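Local coordinates for exported protein (Bacteroides fragilis, PDB 4JX0) that is of unknown function but binds magnesium, and joins a BT_3987-like N-terminal domain to a second domain probably of the F5/8 type C family, at residues E23-Q28 with A160-S165; L37-Y42 with K70-K75; E100-F105 with G141-I146; G207-G212 with V311-V316; G240-T245 with E315-R320. One frame throughout, in Å; residues are numbered along the deposited sequence.

Interaction 1: residues E23-Q28 with A160-S165; sequences EDIREQ and ARTRSS
D24 grips T162 and R163 at once through the two oxygens of its carboxylate. OD1 of D24 accepts NE of R163 at 3.0 Å, a salt bridge in which the acceptor lies almost in the guanidinium plane and is met on its syn side. D24 OD2 turns its anti lone pair to OG1 of T162, which donates at 2.6 Å. With CG of D24 between its own backbone N and carbonyl carbon (chi1 60°), the carboxylate is pointed at both partners. One helical turn on, OE1 of Q28 takes the backbone N of R161 at 3.0 Å, although this bond is bent to 139°. The Q28 amide also runs beside the R161 side chain, NE2 of Q28 lying 3.5 Å from CD of R161. Between the two polar grips, CG2 of I25 faces CB of A160 at 4.2 Å. In this way helix 23-31 is fastened to the loop that leads from the outermost strand 157-159 into strand 165-174, on the sheet of the N-terminal, E-set-like part of the protein. D24, I25 and Q28 all point from the helix toward that loop. R163 is in turn positioned by backbone bonding to L40 and by a cation-pi contact with Y42, while A160 bonds through its backbone to V38. Behind I25, the side chains of Y39 and T74 carry the packing onward into the sheet.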
# COMPACT_ATOMS: atom_id res chain seq x y z
N GLU A 23 29.12 0.36 9.17
CA GLU A 23 30.29 1.24 9.27
C GLU A 23 30.21 2.23 10.45
O GLU A 23 31.23 2.46 11.09
CB GLU A 23 30.52 2.00 7.95
CG GLU A 23 31.86 2.73 7.85
CD GLU A 23 33.11 1.91 8.15
OE1 GLU A 23 33.18 0.75 7.68
OE2 GLU A 23 34.00 2.42 8.86
N ASP A 24 29.03 2.80 10.73
CA ASP A 24 28.89 3.78 11.82
C ASP A 24 29.13 3.17 13.21
O ASP A 24 29.74 3.84 14.05
CB ASP A 24 27.52 4.48 11.79
CG ASP A 24 26.34 3.54 11.93
OD1 ASP A 24 26.16 2.69 11.03
OD2 ASP A 24 25.59 3.68 12.91
N ILE A 25 28.66 1.93 13.46
CA ILE A 25 28.87 1.28 14.75
C ILE A 25 30.27 0.63 14.77
O ILE A 25 30.82 0.47 15.86
CB ILE A 25 27.74 0.31 15.19
CG1 ILE A 25 27.66 -0.94 14.31
CG2 ILE A 25 26.38 1.02 15.26
CD1 ILE A 25 27.88 -2.15 15.07
N ARG A 26 30.87 0.30 13.60
CA ARG A 26 32.24 -0.22 13.54
C ARG A 26 33.22 0.89 13.97
O ARG A 26 34.24 0.58 14.59
CB ARG A 26 32.59 -0.73 12.12
CG ARG A 26 33.92 -1.51 12.06
CD ARG A 26 34.42 -1.77 10.64
NE ARG A 26 34.16 -3.15 10.21
CZ ARG A 26 33.08 -3.58 9.55
NH1 ARG A 26 32.11 -2.72 9.22
NH2 ARG A 26 32.96 -4.86 9.21
N GLU A 27 32.91 2.16 13.65
CA GLU A 27 33.71 3.32 14.08
C GLU A 27 33.62 3.49 15.59
O GLU A 27 34.64 3.75 16.22
CB GLU A 27 33.27 4.61 13.37
CG GLU A 27 33.75 4.73 11.93
CD GLU A 27 33.22 5.92 11.16
OE1 GLU A 27 32.67 6.85 11.80
OE2 GLU A 27 33.39 5.94 9.92
N GLN A 28 32.42 3.35 16.19
CA GLN A 28 32.22 3.43 17.64
C GLN A 28 32.99 2.34 18.37
O GLN A 28 33.53 2.59 19.45
CB GLN A 28 30.75 3.31 18.05
CG GLN A 28 29.93 4.58 17.95
CD GLN A 28 28.67 4.46 18.79
OE1 GLN A 28 27.55 4.39 18.26
NE2 GLN A 28 28.83 4.45 20.12
N ALA A 160 23.78 2.09 21.19
CA ALA A 160 24.67 2.84 20.28
C ALA A 160 24.19 4.28 20.08
O ALA A 160 23.00 4.57 20.19
CB ALA A 160 24.76 2.13 18.94
N ARG A 161 25.14 5.20 19.82
CA ARG A 161 24.83 6.62 19.61
C ARG A 161 23.87 6.77 18.42
O ARG A 161 22.78 7.33 18.56
CB ARG A 161 26.14 7.43 19.40
CG ARG A 161 26.97 7.54 20.68
CD ARG A 161 28.42 7.91 20.45
NE ARG A 161 29.18 7.88 21.71
CZ ARG A 161 30.48 8.15 21.83
NH1 ARG A 161 31.20 8.49 20.76
NH2 ARG A 161 31.07 8.09 23.02
N THR A 162 24.27 6.18 17.28
CA THR A 162 23.48 6.12 16.05
C THR A 162 22.72 4.79 16.01
O THR A 162 22.98 3.93 16.83
CB THR A 162 24.44 6.25 14.87
OG1 THR A 162 25.43 5.23 14.99
CG2 THR A 162 25.11 7.61 14.81
N ARG A 163 21.79 4.62 15.05
CA ARG A 163 20.98 3.40 14.87
C ARG A 163 20.22 2.98 16.17
O ARG A 163 20.10 1.80 16.45
CB ARG A 163 21.84 2.23 14.34
CG ARG A 163 22.38 2.50 12.95
CD ARG A 163 23.17 1.35 12.36
NE ARG A 163 23.43 1.55 10.93
CZ ARG A 163 22.57 1.32 9.95
NH1 ARG A 163 21.35 0.86 10.22
NH2 ARG A 163 22.92 1.53 8.68
N SER A 164 19.72 3.96 16.93
CA SER A 164 18.94 3.72 18.16
C SER A 164 17.50 4.25 18.06
O SER A 164 16.71 3.98 18.97
CB SER A 164 19.62 4.38 19.36
OG SER A 164 19.79 5.78 19.17
N SER A 165 17.15 4.99 16.98
CA SER A 165 15.82 5.56 16.79
C SER A 165 15.29 5.25 15.39
O SER A 165 16.07 5.01 14.46
CB SER A 165 15.84 7.06 17.04
OG SER A 165 16.82 7.71 16.24

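Interaction 2: residues L37-Y42 with K70-K75; sequences LVYLGY and KVKVTK
The ring of Y39 is laid over by K72, whose CB stands 4.0 Å from the ring centroid in a CH-pi contact, displaced toward the rim. The aliphatic stem of K72 continues along the ring until CE comes within 3.4 Å of Y39 OH. A first torsion of 63° sets the Y39 ring between its own backbone N and carbonyl carbon and tilts its end toward K72, while CG2 of T74 approaches CE1 obliquely at 3.8 Å. On the reverse face, that of V38, L40, V71 and V73, the packing is apolar and buried: CG1 of V38 meets CG1 of V71 at 3.7 Å, and V38 CG2 touches V73 CG2. The backbones form an antiparallel strand pair, with Y39 and K72 in a hydrogen-bonded pair (Y39 N to K72 O 2.9 Å) flanked by the non-hydrogen-bonded pairs V38-V73 and L40-V71. At the far end T74 OG1 accepts L37 N at 2.9 Å. The side of K70 and K72 is looser and partly open to solvent: the lysine amines make weak, long ion pairs, K72 with E22 and K70 with E123, whereas the Y39 hydroxyl is hydrogen-bonded to E22. Within the mixed sheet, strand 36-41 has 157-159 as its other neighbour, and strand 66-73 has 123-130; helix 23-31 packs on L37, Y39 and T74, and L148 of strand 142-150 backs V38, L40 and V71.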
# COMPACT_ATOMS: atom_id res chain seq x y z
N LEU A 37 27.80 -2.77 22.04
CA LEU A 37 26.71 -1.85 21.69
C LEU A 37 25.46 -2.61 21.31
O LEU A 37 25.55 -3.63 20.64
CB LEU A 37 27.13 -0.92 20.55
CG LEU A 37 28.40 -0.11 20.78
CD1 LEU A 37 28.85 0.55 19.51
CD2 LEU A 37 28.20 0.91 21.87
N VAL A 38 24.29 -2.09 21.74
CA VAL A 38 22.97 -2.63 21.40
C VAL A 38 22.33 -1.62 20.46
O VAL A 38 22.32 -0.42 20.76
CB VAL A 38 22.09 -2.91 22.65
CG1 VAL A 38 20.76 -3.55 22.26
CG2 VAL A 38 22.83 -3.80 23.64
N TYR A 39 21.85 -2.06 19.29
CA TYR A 39 21.30 -1.13 18.31
C TYR A 39 20.25 -1.79 17.43
O TYR A 39 20.03 -3.00 17.52
CB TYR A 39 22.46 -0.57 17.45
CG TYR A 39 23.21 -1.61 16.64
CD1 TYR A 39 24.16 -2.43 17.24
CD2 TYR A 39 23.01 -1.73 15.28
CE1 TYR A 39 24.85 -3.39 16.50
CE2 TYR A 39 23.71 -2.67 14.52
CZ TYR A 39 24.63 -3.49 15.14
OH TYR A 39 25.32 -4.44 14.41
N LEU A 40 19.60 -0.97 16.59
CA LEU A 40 18.54 -1.40 15.68
C LEU A 40 19.12 -1.88 14.34
O LEU A 40 19.89 -1.16 13.69
CB LEU A 40 17.56 -0.22 15.44
CG LEU A 40 16.17 -0.33 16.04
CD1 LEU A 40 16.24 -0.55 17.50
CD2 LEU A 40 15.40 0.95 15.79
N GLY A 41 18.72 -3.08 13.92
CA GLY A 41 19.12 -3.66 12.65
C GLY A 41 18.11 -3.32 11.56
O GLY A 41 16.93 -3.66 11.70
N TYR A 42 18.54 -2.60 10.51
CA TYR A 42 17.65 -2.23 9.41
C TYR A 42 18.44 -1.82 8.17
O TYR A 42 19.51 -1.21 8.29
CB TYR A 42 16.70 -1.08 9.80
CG TYR A 42 17.39 0.19 10.26
CD1 TYR A 42 17.68 0.39 11.60
CD2 TYR A 42 17.71 1.20 9.36
CE1 TYR A 42 18.31 1.56 12.03
CE2 TYR A 42 18.35 2.37 9.78
CZ TYR A 42 18.67 2.53 11.12
OH TYR A 42 19.25 3.70 11.57
N LYS A 70 14.38 -5.54 14.26
CA LYS A 70 15.50 -6.38 14.68
C LYS A 70 16.40 -5.58 15.63
O LYS A 70 16.70 -4.42 15.34
CB LYS A 70 16.30 -6.83 13.45
CG LYS A 70 17.29 -7.95 13.73
CD LYS A 70 17.72 -8.68 12.45
CE LYS A 70 18.73 -7.92 11.63
NZ LYS A 70 19.07 -8.62 10.36
N VAL A 71 16.82 -6.18 16.75
CA VAL A 71 17.70 -5.52 17.72
C VAL A 71 18.97 -6.34 17.80
O VAL A 71 18.91 -7.48 18.23
CB VAL A 71 17.05 -5.34 19.11
CG1 VAL A 71 17.97 -4.57 20.04
CG2 VAL A 71 15.69 -4.67 18.99
N LYS A 72 20.11 -5.76 17.39
CA LYS A 72 21.40 -6.44 17.39
C LYS A 72 22.29 -6.01 18.57
O LYS A 72 22.14 -4.91 19.10
CB LYS A 72 22.15 -6.14 16.07
CG LYS A 72 21.42 -6.60 14.81
CD LYS A 72 22.08 -6.11 13.52
CE LYS A 72 23.30 -6.91 13.14
NZ LYS A 72 23.89 -6.44 11.86
N VAL A 73 23.24 -6.88 18.96
CA VAL A 73 24.28 -6.62 19.96
C VAL A 73 25.60 -6.95 19.24
O VAL A 73 25.64 -7.90 18.46
CB VAL A 73 24.09 -7.35 21.31
CG1 VAL A 73 24.12 -8.86 21.15
CG2 VAL A 73 25.11 -6.89 22.35
N THR A 74 26.64 -6.14 19.44
CA THR A 74 27.90 -6.29 18.69
C THR A 74 28.68 -7.58 19.01
O THR A 74 29.41 -8.06 18.14
CB THR A 74 28.79 -5.08 18.92
OG1 THR A 74 28.93 -4.86 20.32
CG2 THR A 74 28.23 -3.84 18.26
N LYS A 75 28.53 -8.13 20.22
CA LYS A 75 29.26 -9.33 20.66
C LYS A 75 28.38 -10.10 21.64
O LYS A 75 27.61 -9.46 22.35
CB LYS A 75 30.57 -8.87 21.33
CG LYS A 75 31.55 -9.98 21.69
CD LYS A 75 33.00 -9.48 21.86
CE LYS A 75 33.16 -8.28 22.78
NZ LYS A 75 34.57 -8.12 23.24

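Interaction 3: residues E100-F105 with G141-I146; sequences EGIPLF and GYVMAI
F105 and M144, the latter a selenomethionine, lie side by side and point the same way, forming a Met-aromatic contact in which SE of M144 sits 4.8 Å from the F105 ring centroid, obliquely to it. The pair lies next to a single backbone bridge, L104 with V143, by which the loop after helix 96-99 is pinned to the start of strand 142-150 in the sheet of the BT_3987-like domain. F105 holds its CG anti to the backbone N (chi1 -177°), which lays the ring alongside M144 and turns its edge to Y142: CB of Y142 lies near the ring plane, 3.9 Å from F105 CD1. The F105 and Y142 side chains cross at about a right angle. Y142 presents an edge of its own ring to the loop, with the carbonyl O of L104 near that ring's plane, while CG of P103 approaches CD2 obliquely at 4.1 Å. The Y142 hydroxyl is bonded to the backbone N of N138. On the other side of the strand, CG2 of I102 meets CG1 of V143 at 3.9 Å, and CD2 of L104 touches CG1 of the same valine more distantly. Strand 165-174 flanks the contact, L170 touching F105 and V168 touching M144, whereas V92 of helix 90-93 packs on L104 and V143. Two backbone bonds complete the bridge: V143 N donates to P103 O at 3.1 Å, and F105 N donates to V143 O at 3.0 Å.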
# COMPACT_ATOMS: atom_id res chain seq x y z
N GLU A 100 6.54 18.28 8.66
CA GLU A 100 6.13 19.68 8.53
C GLU A 100 4.59 19.76 8.45
O GLU A 100 4.00 19.47 7.41
CB GLU A 100 6.79 20.36 7.31
N GLY A 101 3.97 20.11 9.58
CA GLY A 101 2.52 20.26 9.70
C GLY A 101 1.71 18.98 9.65
O GLY A 101 0.57 18.99 9.17
N ILE A 102 2.27 17.86 10.15
CA ILE A 102 1.59 16.56 10.17
C ILE A 102 1.39 16.20 11.64
O ILE A 102 2.34 16.31 12.42
CB ILE A 102 2.41 15.52 9.36
CG1 ILE A 102 2.19 15.77 7.86
CG2 ILE A 102 2.02 14.08 9.71
CD1 ILE A 102 3.32 15.44 7.02
N PRO A 103 0.18 15.80 12.06
CA PRO A 103 -0.05 15.50 13.49
C PRO A 103 0.66 14.24 13.96
O PRO A 103 1.01 13.38 13.17
CB PRO A 103 -1.56 15.33 13.58
CG PRO A 103 -1.96 14.89 12.23
CD PRO A 103 -1.07 15.65 11.29
N LEU A 104 0.87 14.15 15.27
CA LEU A 104 1.53 12.98 15.85
C LEU A 104 0.55 11.84 15.94
O LEU A 104 -0.63 12.07 16.25
CB LEU A 104 2.10 13.28 17.25
CG LEU A 104 3.29 14.23 17.30
CD1 LEU A 104 3.49 14.75 18.70
CD2 LEU A 104 4.55 13.56 16.79
N PHE A 105 1.01 10.61 15.66
CA PHE A 105 0.17 9.42 15.77
C PHE A 105 -0.13 9.23 17.26
O PHE A 105 0.82 9.19 18.04
CB PHE A 105 0.88 8.20 15.19
CG PHE A 105 0.05 6.95 15.21
CD1 PHE A 105 -0.88 6.70 14.20
CD2 PHE A 105 0.19 6.02 16.23
CE1 PHE A 105 -1.65 5.54 14.22
CE2 PHE A 105 -0.57 4.85 16.24
CZ PHE A 105 -1.49 4.62 15.24
N GLY A 141 -1.98 12.63 7.17
CA GLY A 141 -1.34 11.45 7.69
C GLY A 141 -0.98 11.68 9.13
O GLY A 141 -1.42 12.65 9.75
N TYR A 142 -0.20 10.76 9.68
CA TYR A 142 0.31 10.83 11.04
C TYR A 142 1.77 10.48 10.99
O TYR A 142 2.21 9.79 10.07
CB TYR A 142 -0.46 9.89 11.98
CG TYR A 142 -1.94 10.19 12.07
CD1 TYR A 142 -2.82 9.72 11.11
CD2 TYR A 142 -2.46 10.94 13.12
CE1 TYR A 142 -4.18 10.00 11.17
CE2 TYR A 142 -3.82 11.22 13.20
CZ TYR A 142 -4.68 10.75 12.22
OH TYR A 142 -6.03 11.01 12.26
N VAL A 143 2.52 10.93 11.98
CA VAL A 143 3.95 10.67 12.05
C VAL A 143 4.34 10.31 13.46
O VAL A 143 3.71 10.77 14.41
CB VAL A 143 4.75 11.89 11.51
CG1 VAL A 143 4.67 13.09 12.46
CG2 VAL A 143 6.20 11.52 11.25
N MSE A 144 5.36 9.48 13.61
CA MSE A 144 5.84 9.15 14.94
C MSE A 144 7.28 8.70 14.92
O MSE A 144 7.77 8.16 13.92
CB MSE A 144 4.98 8.07 15.59
CG MSE A 144 4.94 6.76 14.84
SE MSE A 144 4.05 5.41 15.91
CE MSE A 144 5.42 5.02 17.08
N ALA A 145 7.95 8.91 16.07
CA ALA A 145 9.33 8.53 16.29
C ALA A 145 9.39 7.61 17.49
O ALA A 145 8.64 7.80 18.45
CB ALA A 145 10.19 9.76 16.51
N ILE A 146 10.26 6.60 17.42
CA ILE A 146 10.44 5.60 18.48
C ILE A 146 11.92 5.42 18.76
O ILE A 146 12.73 5.54 17.84
CB ILE A 146 9.76 4.24 18.14
CG1 ILE A 146 10.00 3.84 16.67
CG2 ILE A 146 8.29 4.32 18.45
CD1 ILE A 146 9.91 2.36 16.39

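Interaction 4: residues G207-G212 with V311-V316; sequences GSLNDG and VDVNEV. With MG (magnesium ion), chain D.
E315 sends its CG anti to the backbone N (chi1 -175°) and then bends at chi2, 79°, while D211 turns its carboxylate back between its own N and carbonyl carbon; the two acids converge on one magnesium ion. OE1 of E315 binds the ion at 2.4 Å and OD1 of D211 at 2.3 Å, with the carboxylate planes only 18° apart. The carbonyl oxygens of S208 and N314 bind at 2.2 Å each, and a water and the carbonyl O of N213 complete six ligands. The site thus ties the loop 207-212 to strand 312-319, in a sheet consistent with a domain of the F5/8 type C family. Beside it, V316 N donates to L209 O at 2.8 Å, and CD2 of L209 packs on CG1 of V313 at 3.9 Å. A second water links S208 OG with V313 O, to which it donates at 2.8 Å. In the second shell, N192 bonds to OE2 of E315 and N217 to OD1 of N314.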
# COMPACT_ATOMS: atom_id res chain seq x y z
N GLY A 207 -10.03 1.89 -31.01
CA GLY A 207 -11.25 1.69 -31.78
C GLY A 207 -11.85 0.30 -31.61
O GLY A 207 -13.06 0.11 -31.76
N SER A 208 -10.98 -0.68 -31.28
CA SER A 208 -11.37 -2.07 -31.03
C SER A 208 -12.19 -2.26 -29.74
O SER A 208 -12.80 -3.32 -29.57
CB SER A 208 -10.11 -2.94 -30.94
OG SER A 208 -9.35 -2.63 -29.78
N LEU A 209 -12.18 -1.28 -28.83
CA LEU A 209 -12.89 -1.41 -27.56
C LEU A 209 -14.41 -1.26 -27.71
O LEU A 209 -15.11 -1.62 -26.77
CB LEU A 209 -12.35 -0.40 -26.53
CG LEU A 209 -10.84 -0.50 -26.22
CD1 LEU A 209 -10.42 0.57 -25.27
CD2 LEU A 209 -10.46 -1.84 -25.67
N ASN A 210 -14.93 -0.76 -28.86
CA ASN A 210 -16.37 -0.67 -29.09
C ASN A 210 -16.76 -1.09 -30.52
O ASN A 210 -17.82 -0.70 -31.02
CB ASN A 210 -16.92 0.73 -28.74
CG ASN A 210 -16.36 1.88 -29.55
OD1 ASN A 210 -15.34 1.77 -30.24
ND2 ASN A 210 -17.01 3.03 -29.42
N ASP A 211 -15.96 -1.98 -31.14
CA ASP A 211 -16.30 -2.59 -32.44
C ASP A 211 -17.22 -3.78 -32.11
O ASP A 211 -17.59 -3.96 -30.95
CB ASP A 211 -15.03 -3.00 -33.22
CG ASP A 211 -14.14 -4.09 -32.61
OD1 ASP A 211 -14.51 -4.65 -31.56
OD2 ASP A 211 -13.07 -4.38 -33.19
N GLY A 212 -17.58 -4.61 -33.07
CA GLY A 212 -18.42 -5.76 -32.73
C GLY A 212 -17.70 -6.91 -32.04
O GLY A 212 -18.32 -7.72 -31.36
N VAL A 311 -2.46 -6.50 -19.38
CA VAL A 311 -3.76 -7.14 -19.60
C VAL A 311 -4.31 -6.75 -20.97
O VAL A 311 -4.06 -5.64 -21.44
CB VAL A 311 -4.79 -6.81 -18.48
CG1 VAL A 311 -4.16 -6.90 -17.10
CG2 VAL A 311 -5.43 -5.44 -18.67
N ASP A 312 -5.12 -7.64 -21.55
CA ASP A 312 -5.84 -7.41 -22.80
C ASP A 312 -7.21 -6.87 -22.49
O ASP A 312 -7.84 -7.36 -21.56
CB ASP A 312 -6.04 -8.73 -23.58
CG ASP A 312 -4.86 -9.28 -24.34
OD1 ASP A 312 -3.79 -8.65 -24.31
OD2 ASP A 312 -5.01 -10.35 -24.97
N VAL A 313 -7.69 -5.90 -23.26
CA VAL A 313 -9.07 -5.43 -23.17
C VAL A 313 -9.53 -5.44 -24.63
O VAL A 313 -9.01 -4.68 -25.44
CB VAL A 313 -9.29 -4.10 -22.41
CG1 VAL A 313 -10.78 -3.79 -22.30
CG2 VAL A 313 -8.69 -4.19 -21.01
N ASN A 314 -10.36 -6.42 -24.97
CA ASN A 314 -10.84 -6.69 -26.33
C ASN A 314 -12.13 -5.93 -26.66
O ASN A 314 -12.41 -5.71 -27.84
CB ASN A 314 -11.10 -8.19 -26.48
CG ASN A 314 -9.89 -9.05 -26.17
OD1 ASN A 314 -8.76 -8.56 -26.11
ND2 ASN A 314 -10.11 -10.33 -25.93
N GLU A 315 -12.92 -5.59 -25.63
CA GLU A 315 -14.20 -4.89 -25.78
C GLU A 315 -14.62 -4.33 -24.42
O GLU A 315 -14.40 -5.00 -23.41
CB GLU A 315 -15.25 -5.86 -26.33
CG GLU A 315 -16.60 -5.25 -26.67
CD GLU A 315 -16.72 -4.49 -27.97
OE1 GLU A 315 -15.71 -4.35 -28.70
OE2 GLU A 315 -17.85 -4.04 -28.27
N VAL A 316 -15.19 -3.12 -24.38
CA VAL A 316 -15.67 -2.47 -23.14
C VAL A 316 -17.15 -2.19 -23.31
O VAL A 316 -17.54 -1.60 -24.32
CB VAL A 316 -14.88 -1.18 -22.81
CG1 VAL A 316 -15.42 -0.52 -21.55
CG2 VAL A 316 -13.39 -1.46 -22.66
MG MG D . -13.69 -5.30 -29.55
O HOH W 1 -8.52 -4.52 -28.22
O HOH W 2 -11.82 -6.04 -30.37

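Interaction 5: residues G240-T245 with E315-R320; sequences GFRLDT and EVTAFR. With MG (magnesium ion), chain D.
R242 leaves the sheet on the side shared with T317 and F319, and its chain passes F319, T317 and D244 in turn. Its CB lies at the edge of the F319 ring, near the ring plane, 3.7 Å from CE1. With CG anti to the backbone N (chi1 171°), the chain rises beside T317, and CD comes 3.9 Å from T317 OG1. Bends at chi2 and chi3 then turn the guanidinium toward D244, two residues on in the same strand. There NH1 donates to D244 OD1 at 3.0 Å, with the acceptor in the guanidinium plane and using its syn lone pair, and also lies 2.9 Å from OD2. NH1 is thus close to both oxygens of the D244 carboxylate, which stands beside E315. Beneath the side chains strands 235-244 and 312-319 pair antiparallel, their segments 165° apart, in a sheet consistent with an F5/8 type C-like domain; R242 and T317 form a hydrogen-bonded pair, R242 N meeting T317 O at 2.8 Å. The opposite face is apolar: CE2 of F241 touches CB of A318 at 3.6 Å, and V316 CG1 is shared between L243 CD1 and F241 CD2. Beyond them, I230 packs against F241 and V316, and M302 against L243.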
# COMPACT_ATOMS: atom_id res chain seq x y z
N GLY A 240 -21.99 -0.65 -13.73
CA GLY A 240 -20.70 -1.31 -13.87
C GLY A 240 -20.23 -1.46 -15.30
O GLY A 240 -20.74 -0.78 -16.20
N PHE A 241 -19.26 -2.37 -15.54
CA PHE A 241 -18.69 -2.63 -16.87
C PHE A 241 -18.41 -4.09 -17.13
O PHE A 241 -18.19 -4.85 -16.20
CB PHE A 241 -17.36 -1.88 -17.03
CG PHE A 241 -17.47 -0.39 -16.90
CD1 PHE A 241 -17.38 0.22 -15.65
CD2 PHE A 241 -17.71 0.41 -18.00
CE1 PHE A 241 -17.50 1.60 -15.52
CE2 PHE A 241 -17.86 1.79 -17.86
CZ PHE A 241 -17.74 2.38 -16.63
N ARG A 242 -18.36 -4.47 -18.42
CA ARG A 242 -17.98 -5.79 -18.92
C ARG A 242 -16.74 -5.56 -19.75
O ARG A 242 -16.82 -4.92 -20.81
CB ARG A 242 -19.11 -6.43 -19.75
CG ARG A 242 -18.77 -7.73 -20.52
CD ARG A 242 -19.57 -7.85 -21.82
NE ARG A 242 -20.26 -9.15 -21.99
CZ ARG A 242 -19.82 -10.20 -22.69
NH1 ARG A 242 -18.64 -10.15 -23.30
NH2 ARG A 242 -20.56 -11.30 -22.77
N LEU A 243 -15.58 -6.01 -19.26
CA LEU A 243 -14.30 -5.88 -19.95
C LEU A 243 -13.90 -7.24 -20.50
O LEU A 243 -13.56 -8.13 -19.72
CB LEU A 243 -13.21 -5.34 -18.99
CG LEU A 243 -13.08 -3.83 -18.89
CD1 LEU A 243 -14.33 -3.21 -18.32
CD2 LEU A 243 -11.87 -3.45 -18.04
N ASP A 244 -13.94 -7.42 -21.82
CA ASP A 244 -13.51 -8.68 -22.42
C ASP A 244 -12.01 -8.72 -22.40
O ASP A 244 -11.38 -7.78 -22.85
CB ASP A 244 -14.03 -8.85 -23.85
CG ASP A 244 -15.49 -9.20 -23.84
OD1 ASP A 244 -16.31 -8.31 -23.52
OD2 ASP A 244 -15.81 -10.40 -24.03
N THR A 245 -11.45 -9.79 -21.86
CA THR A 245 -10.02 -9.92 -21.69
C THR A 245 -9.57 -11.27 -22.24
O THR A 245 -10.36 -12.01 -22.82
CB THR A 245 -9.70 -9.69 -20.20
OG1 THR A 245 -8.29 -9.52 -20.03
CG2 THR A 245 -10.22 -10.79 -19.29
N GLU A 315 -12.92 -5.59 -25.63
CA GLU A 315 -14.20 -4.89 -25.78
C GLU A 315 -14.62 -4.33 -24.42
O GLU A 315 -14.40 -5.00 -23.41
CB GLU A 315 -15.25 -5.86 -26.33
CG GLU A 315 -16.60 -5.25 -26.67
CD GLU A 315 -16.72 -4.49 -27.97
OE1 GLU A 315 -15.71 -4.35 -28.70
OE2 GLU A 315 -17.85 -4.04 -28.27
N VAL A 316 -15.19 -3.12 -24.38
CA VAL A 316 -15.67 -2.47 -23.14
C VAL A 316 -17.15 -2.19 -23.31
O VAL A 316 -17.54 -1.60 -24.32
CB VAL A 316 -14.88 -1.18 -22.81
CG1 VAL A 316 -15.42 -0.52 -21.55
CG2 VAL A 316 -13.39 -1.46 -22.66
N THR A 317 -17.98 -2.62 -22.33
CA THR A 317 -19.43 -2.41 -22.34
C THR A 317 -19.83 -1.84 -20.99
O THR A 317 -19.50 -2.43 -19.98
CB THR A 317 -20.17 -3.73 -22.62
OG1 THR A 317 -19.53 -4.42 -23.70
CG2 THR A 317 -21.64 -3.53 -22.91
N ALA A 318 -20.53 -0.69 -20.97
CA ALA A 318 -21.01 -0.05 -19.74
C ALA A 318 -22.49 -0.40 -19.54
O ALA A 318 -23.16 -0.72 -20.51
CB ALA A 318 -20.83 1.45 -19.83
N PHE A 319 -23.00 -0.35 -18.29
CA PHE A 319 -24.39 -0.70 -17.97
C PHE A 319 -25.10 0.40 -17.18
O PHE A 319 -24.57 0.81 -16.15
CB PHE A 319 -24.43 -2.01 -17.17
CG PHE A 319 -23.94 -3.20 -17.95
CD1 PHE A 319 -22.59 -3.47 -18.06
CD2 PHE A 319 -24.83 -4.04 -18.60
CE1 PHE A 319 -22.14 -4.55 -18.81
CE2 PHE A 319 -24.38 -5.13 -19.33
CZ PHE A 319 -23.03 -5.38 -19.44
N ARG A 320 -26.35 0.77 -17.59
CA ARG A 320 -27.18 1.77 -16.88
C ARG A 320 -28.36 1.13 -16.13
O ARG A 320 -28.88 0.09 -16.59
CB ARG A 320 -27.78 2.82 -17.84
CG ARG A 320 -26.84 3.34 -18.88
CD ARG A 320 -27.41 4.52 -19.64
NE ARG A 320 -27.14 4.42 -21.07
CZ ARG A 320 -27.10 5.44 -21.93
NH1 ARG A 320 -27.30 6.68 -21.51
NH2 ARG A 320 -26.85 5.22 -23.21
OXT ARG A 320 -28.85 1.75 -15.16
MG MG D . -13.69 -5.30 -29.55
O HOH W 2 -11.82 -6.04 -30.37

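Interactions 1 and 2 lie on the opposite side of the chain's centre from interactions 4 and 5, with interaction 3 nearer the middle. Interactions 1 and 2 have centres about 9 Å apart and touch directly, R163 O accepting L40 N at 2.8 Å and V38 O accepting A160 N at 2.9 Å. Interaction 3 reaches the same sheet as interaction 2, about 26 Å away between centres. Interactions 4 and 5 share E315 and V316 of strand 312-319, and D244 O meets N314 N at 2.7 Å, joining the sheet to the magnesium site. That site lies far from interaction 2: the centres of interactions 2 and 4 are about 56 Å apart. Another bound magnesium ion lies about 10 Å from the V71 side chain.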